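Local coordinates for protein RsfP (Uncultured bacterium, PDB 4GLJ) that probably catalyses the phosphate-dependent cleavage of methylthioadenosine to adenine and methylthioribose 1-phosphate, and also binds the dye rhodamine B, at residues 58-63 / 83-88; 92-97 / 258-263. All blocks are in the same frame, centred on the assembly; numbering follows the deposited sequence.

Contact 1. Residues 58-63 / 83-88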
loop_
_atom_site.group_PDB
_atom_site.type_symbol
_atom_site.label_atom_id
_atom_site.label_comp_id
_atom_site.label_asym_id
_atom_site.label_seq_id
_atom_site.Cartn_x
_atom_site.Cartn_y
_atom_site.Cartn_z
ATOM N N THR A 58 -33.805 -11.667 -16.270
ATOM C CA THR A 58 -33.236 -10.319 -16.389
ATOM C C THR A 58 -31.842 -10.288 -15.758
ATOM O O THR A 58 -31.666 -10.732 -14.616
ATOM C CB THR A 58 -34.157 -9.285 -15.698
ATOM O OG1 THR A 58 -35.400 -9.268 -16.400
ATOM C CG2 THR A 58 -33.565 -7.880 -15.725
ATOM N N VAL A 59 -30.854 -9.802 -16.509
ATOM C CA VAL A 59 -29.468 -9.711 -16.009
ATOM C C VAL A 59 -29.017 -8.260 -16.235
ATOM O O VAL A 59 -29.420 -7.651 -17.226
ATOM C CB VAL A 59 -28.593 -10.641 -16.849
ATOM C CG1 VAL A 59 -27.189 -10.543 -16.388
ATOM C CG2 VAL A 59 -29.054 -12.098 -16.705
ATOM N N ALA A 60 -28.228 -7.702 -15.306
ATOM C CA ALA A 60 -27.572 -6.397 -15.508
ATOM C C ALA A 60 -26.110 -6.635 -15.940
ATOM O O ALA A 60 -25.403 -7.443 -15.330
ATOM C CB ALA A 60 -27.606 -5.598 -14.207
ATOM N N PHE A 61 -25.659 -5.940 -16.976
ATOM C CA PHE A 61 -24.299 -6.115 -17.500
ATOM C C PHE A 61 -23.597 -4.749 -17.341
ATOM O O PHE A 61 -24.139 -3.708 -17.777
ATOM C CB PHE A 61 -24.239 -6.525 -18.994
ATOM C CG PHE A 61 -22.813 -6.646 -19.498
ATOM C CD1 PHE A 61 -22.010 -7.739 -19.105
ATOM C CD2 PHE A 61 -22.216 -5.615 -20.259
ATOM C CE1 PHE A 61 -20.666 -7.829 -19.510
ATOM C CE2 PHE A 61 -20.858 -5.698 -20.654
ATOM C CZ PHE A 61 -20.097 -6.811 -20.294
ATOM N N LEU A 62 -22.451 -4.757 -16.671
ATOM C CA LEU A 62 -21.694 -3.489 -16.439
ATOM C C LEU A 62 -20.270 -3.752 -16.999
ATOM O O LEU A 62 -19.636 -4.731 -16.617
ATOM C CB LEU A 62 -21.650 -3.190 -14.945
ATOM C CG LEU A 62 -20.793 -1.972 -14.526
ATOM C CD1 LEU A 62 -21.111 -0.834 -15.501
ATOM C CD2 LEU A 62 -21.186 -1.549 -13.122
ATOM N N THR A 63 -19.813 -2.926 -17.950
ATOM C CA THR A 63 -18.433 -3.042 -18.476
ATOM C C THR A 63 -17.561 -2.325 -17.533
ATOM O O THR A 63 -17.645 -1.103 -17.457
ATOM C CB THR A 63 -18.279 -2.302 -19.811
ATOM O OG1 THR A 63 -19.300 -2.774 -20.667
ATOM C CG2 THR A 63 -16.938 -2.636 -20.405
ATOM N N TYR A 83 -22.672 0.366 -5.956
ATOM C CA TYR A 83 -23.851 1.027 -5.426
ATOM C C TYR A 83 -24.998 0.969 -6.477
ATOM O O TYR A 83 -26.187 0.679 -6.177
ATOM C CB TYR A 83 -23.581 2.492 -5.087
ATOM C CG TYR A 83 -24.682 3.139 -4.226
ATOM C CD1 TYR A 83 -24.591 3.151 -2.829
ATOM C CD2 TYR A 83 -25.832 3.726 -4.802
ATOM C CE1 TYR A 83 -25.597 3.741 -2.036
ATOM C CE2 TYR A 83 -26.843 4.311 -4.019
ATOM C CZ TYR A 83 -26.707 4.303 -2.633
ATOM O OH TYR A 83 -27.700 4.835 -1.832
ATOM N N ALA A 84 -24.661 1.277 -7.721
ATOM C CA ALA A 84 -25.666 1.238 -8.810
ATOM C C ALA A 84 -26.334 -0.163 -8.940
ATOM O O ALA A 84 -27.539 -0.259 -9.110
ATOM C CB ALA A 84 -24.996 1.664 -10.111
ATOM N N LEU A 85 -25.557 -1.230 -8.795
ATOM C CA LEU A 85 -26.082 -2.587 -8.991
ATOM C C LEU A 85 -26.963 -2.887 -7.781
ATOM O O LEU A 85 -28.037 -3.457 -7.929
ATOM C CB LEU A 85 -24.953 -3.611 -9.115
ATOM C CG LEU A 85 -24.116 -3.504 -10.398
ATOM C CD1 LEU A 85 -22.980 -4.519 -10.400
ATOM C CD2 LEU A 85 -24.991 -3.696 -11.662
ATOM N N LYS A 86 -26.508 -2.495 -6.583
ATOM C CA LYS A 86 -27.417 -2.512 -5.426
ATOM C C LYS A 86 -28.771 -1.833 -5.639
ATOM O O LYS A 86 -29.799 -2.410 -5.272
ATOM C CB LYS A 86 -26.733 -1.935 -4.158
ATOM C CG LYS A 86 -27.591 -2.193 -2.930
ATOM C CD LYS A 86 -27.596 -3.723 -2.640
ATOM C CE LYS A 86 -28.401 -3.928 -1.334
ATOM N NZ LYS A 86 -28.349 -5.357 -0.857
ATOM N N THR A 87 -28.809 -0.659 -6.251
ATOM C CA THR A 87 -30.071 0.010 -6.480
ATOM C C THR A 87 -30.983 -0.780 -7.428
ATOM O O THR A 87 -32.206 -0.592 -7.416
ATOM C CB THR A 87 -29.938 1.449 -7.016
ATOM O OG1 THR A 87 -29.479 1.428 -8.379
ATOM C CG2 THR A 87 -29.022 2.298 -6.124
ATOM N N LEU A 88 -30.418 -1.688 -8.214
ATOM C CA LEU A 88 -31.265 -2.478 -9.155
ATOM C C LEU A 88 -31.818 -3.721 -8.447
ATOM O O LEU A 88 -32.592 -4.476 -9.012
ATOM C CB LEU A 88 -30.405 -2.876 -10.382
ATOM C CG LEU A 88 -30.031 -1.717 -11.332
ATOM C CD1 LEU A 88 -28.980 -2.088 -12.391
ATOM C CD2 LEU A 88 -31.321 -1.243 -12.012
#
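A60 meets two leucines at once. Its CB, directed at the helix, lies 4.1 Å from L85 CD2 and 4.2 Å from L88 CD1, a single methyl touched by the tips of two side chains three residues apart. L85 uses its other branch two residues further along the strand, where L85 CD1 comes within 4.4 Å of L62 CD2. One leucine therefore spans both inward-facing strand positions, while L88 meets the strand through A60. In L85, CG stands opposite the carbonyl carbon (chi1 -69°), which sends the fork out from the helix to the strand. No hydrogen bond crosses; this is purely apolar packing.

One residue before L88, T87 folds back on the helix: T87 OG1 donates to A84 O at 2.7 Å, tilted 21° from the carbonyl plane.

The contact illustrates how a beta-alpha-beta crossover that skips one strand is packed. Helix 78-87 links strand 57-63 to strand 92-101, and strand 16-20, parallel to both, runs between them. L85 accordingly also rests on A17 and I19 of that central strand, while I49 of strand 49-54 lies against A60, A84 and L88.

Contact 2. Residues 92-97 / 258-263; sequences YIVSVS and ALIASE
The carbonyl oxygen A258 O, two residues before the I260 that packs on Y92 and V94, is gripped twice by one residue. S262 N reaches it at 3.1 Å as the helical bond, and S262 OG at 3.2 Å from the other face of the carbonyl plane, so the serine hydroxyl is turned back onto its own helix.

I260 makes the crossing itself. Its CG2 sits above the Y92 ring, 3.9 Å from the centroid and 26° off the normal, a CH-pi contact over the face, offset toward the rim at CD2: I260 CG2 is 3.5 Å from Y92 CD2. The two side chains pass alongside one another in opposite directions. With CG1 beside the backbone N (chi1 -66°), I260 turns its branch methyl to the ring and extends its longer arm to the next inward residue of the strand, where I260 CD1 lies 4.2 Å from V94 CG2.

In this phosphorylase-superfamily alpha/beta fold, the end of helix 237-263 thereby covers a face of the central sheet, and I260 also touches I16 of neighbouring strand 16-20. Helix 145-157 packs on the same side, with L151 against V94 and a salt bridge from R153 to E263.

Y92 is held beyond its isoleucine as well: its hydroxyl bonds to P265 O, just past the helix, and its ring meets H270 edge-to-face. These partners would restrict rotation of the ring under the methyl.

On the opposite face of strand 92-101, two serines form a polar pair: S97 OG donates to S95 OG at 3.0 Å, and N200 bridges them, with OD1 bonded to S95 and ND2 to S97. The next residue, A98, lines the pocket occupied by rhodamine B.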
loop_
_atom_site.group_PDB
_atom_site.type_symbol
_atom_site.label_atom_id
_atom_site.label_comp_id
_atom_site.label_asym_id
_atom_site.label_seq_id
_atom_site.Cartn_x
_atom_site.Cartn_y
_atom_site.Cartn_z
ATOM N N TYR A 92 -26.820 -11.164 -6.770
ATOM C CA TYR A 92 -25.678 -12.010 -7.205
ATOM C C TYR A 92 -24.880 -11.295 -8.251
ATOM O O TYR A 92 -25.429 -10.803 -9.194
ATOM C CB TYR A 92 -26.103 -13.350 -7.822
ATOM C CG TYR A 92 -27.021 -14.198 -6.899
ATOM C CD1 TYR A 92 -26.490 -14.992 -5.862
ATOM C CD2 TYR A 92 -28.412 -14.112 -7.028
ATOM C CE1 TYR A 92 -27.325 -15.757 -5.034
ATOM C CE2 TYR A 92 -29.285 -14.854 -6.196
ATOM C CZ TYR A 92 -28.724 -15.677 -5.227
ATOM O OH TYR A 92 -29.569 -16.405 -4.429
ATOM N N ILE A 93 -23.547 -11.238 -8.055
ATOM C CA ILE A 93 -22.611 -10.709 -9.100
ATOM C C ILE A 93 -21.622 -11.786 -9.519
ATOM O O ILE A 93 -21.034 -12.451 -8.663
ATOM C CB ILE A 93 -21.773 -9.490 -8.572
ATOM C CG1 ILE A 93 -22.744 -8.330 -8.336
ATOM C CG2 ILE A 93 -20.690 -9.082 -9.584
ATOM C CD1 ILE A 93 -22.084 -7.132 -7.622
ATOM N N VAL A 94 -21.453 -11.932 -10.833
ATOM C CA VAL A 94 -20.341 -12.660 -11.378
ATOM C C VAL A 94 -19.415 -11.639 -12.031
ATOM O O VAL A 94 -19.748 -10.970 -12.978
ATOM C CB VAL A 94 -20.737 -13.736 -12.429
ATOM C CG1 VAL A 94 -19.474 -14.471 -12.949
ATOM C CG2 VAL A 94 -21.667 -14.756 -11.763
ATOM N N SER A 95 -18.189 -11.600 -11.551
ATOM C CA SER A 95 -17.153 -10.705 -12.101
ATOM C C SER A 95 -16.355 -11.581 -13.084
ATOM O O SER A 95 -15.924 -12.701 -12.769
ATOM C CB SER A 95 -16.179 -10.333 -10.954
ATOM O OG SER A 95 -14.884 -10.061 -11.545
ATOM N N VAL A 96 -16.152 -11.081 -14.266
ATOM C CA VAL A 96 -15.472 -11.827 -15.268
ATOM C C VAL A 96 -14.225 -11.058 -15.584
ATOM O O VAL A 96 -14.328 -9.924 -16.064
ATOM C CB VAL A 96 -16.326 -12.014 -16.538
ATOM C CG1 VAL A 96 -15.486 -12.831 -17.530
ATOM C CG2 VAL A 96 -17.679 -12.709 -16.201
ATOM N N SER A 97 -13.061 -11.622 -15.230
ATOM C CA SER A 97 -11.808 -10.862 -15.239
ATOM C C SER A 97 -10.628 -11.567 -15.906
ATOM O O SER A 97 -10.425 -12.782 -15.684
ATOM C CB SER A 97 -11.409 -10.614 -13.805
ATOM O OG SER A 97 -12.448 -9.828 -13.283
ATOM N N ALA A 258 -28.395 -19.178 -15.802
ATOM C CA ALA A 258 -29.456 -20.183 -15.717
ATOM C C ALA A 258 -29.467 -20.856 -14.336
ATOM O O ALA A 258 -30.516 -20.960 -13.712
ATOM C CB ALA A 258 -29.362 -21.204 -16.856
ATOM N N LEU A 259 -28.309 -21.272 -13.853
ATOM C CA LEU A 259 -28.233 -21.961 -12.586
ATOM C C LEU A 259 -28.575 -21.074 -11.397
ATOM O O LEU A 259 -29.195 -21.545 -10.432
ATOM C CB LEU A 259 -26.835 -22.550 -12.411
ATOM C CG LEU A 259 -26.587 -23.699 -13.392
ATOM C CD1 LEU A 259 -25.112 -24.088 -13.489
ATOM C CD2 LEU A 259 -27.436 -24.922 -13.063
ATOM N N ILE A 260 -28.126 -19.806 -11.442
ATOM C CA ILE A 260 -28.398 -18.925 -10.344
ATOM C C ILE A 260 -29.909 -18.687 -10.308
ATOM O O ILE A 260 -30.504 -18.669 -9.227
ATOM C CB ILE A 260 -27.668 -17.583 -10.519
ATOM C CG1 ILE A 260 -26.118 -17.806 -10.439
ATOM C CG2 ILE A 260 -28.198 -16.556 -9.545
ATOM C CD1 ILE A 260 -25.374 -16.519 -10.804
ATOM N N ALA A 261 -30.508 -18.471 -11.481
ATOM C CA ALA A 261 -31.925 -18.175 -11.534
ATOM C C ALA A 261 -32.734 -19.341 -10.980
ATOM O O ALA A 261 -33.732 -19.123 -10.280
ATOM C CB ALA A 261 -32.389 -17.834 -12.956
ATOM N N SER A 262 -32.324 -20.572 -11.262
ATOM C CA SER A 262 -33.202 -21.704 -10.851
ATOM C C SER A 262 -32.892 -22.105 -9.403
ATOM O O SER A 262 -33.789 -22.549 -8.680
ATOM C CB SER A 262 -33.108 -22.912 -11.788
ATOM O OG SER A 262 -31.753 -23.305 -11.952
ATOM N N GLU A 263 -31.650 -21.900 -8.969
ATOM C CA GLU A 263 -31.214 -22.454 -7.688
ATOM C C GLU A 263 -31.300 -21.427 -6.581
ATOM O O GLU A 263 -31.582 -21.782 -5.447
ATOM C CB GLU A 263 -29.828 -23.131 -7.782
ATOM C CG GLU A 263 -29.811 -24.398 -8.675
ATOM C CD GLU A 263 -28.389 -24.910 -8.956
ATOM O OE1 GLU A 263 -27.426 -24.402 -8.338
ATOM O OE2 GLU A 263 -28.201 -25.848 -9.768
#

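How the contacts relate
Contacts 1 and 2 clothe opposite faces of one sheet, their centres about 12 Å apart. They follow in series along the chain: contact 1 closes with helix 78-87, which leads directly into strand 92-101, where contact 2 opens before a long excursion brings helix 237-263 back. Strand 16-20 serves both, with A17 and I19 on the side of contact 1 and I16 on the side of contact 2. The contacts also touch directly, L85 CD1 lying 3.9 Å from I93 CD1 on the face of the sheet turned from helix 237-263. Together they give two sides of an alpha-beta-alpha sandwich, whose strand 92-101 continues to the rhodamine-binding pocket.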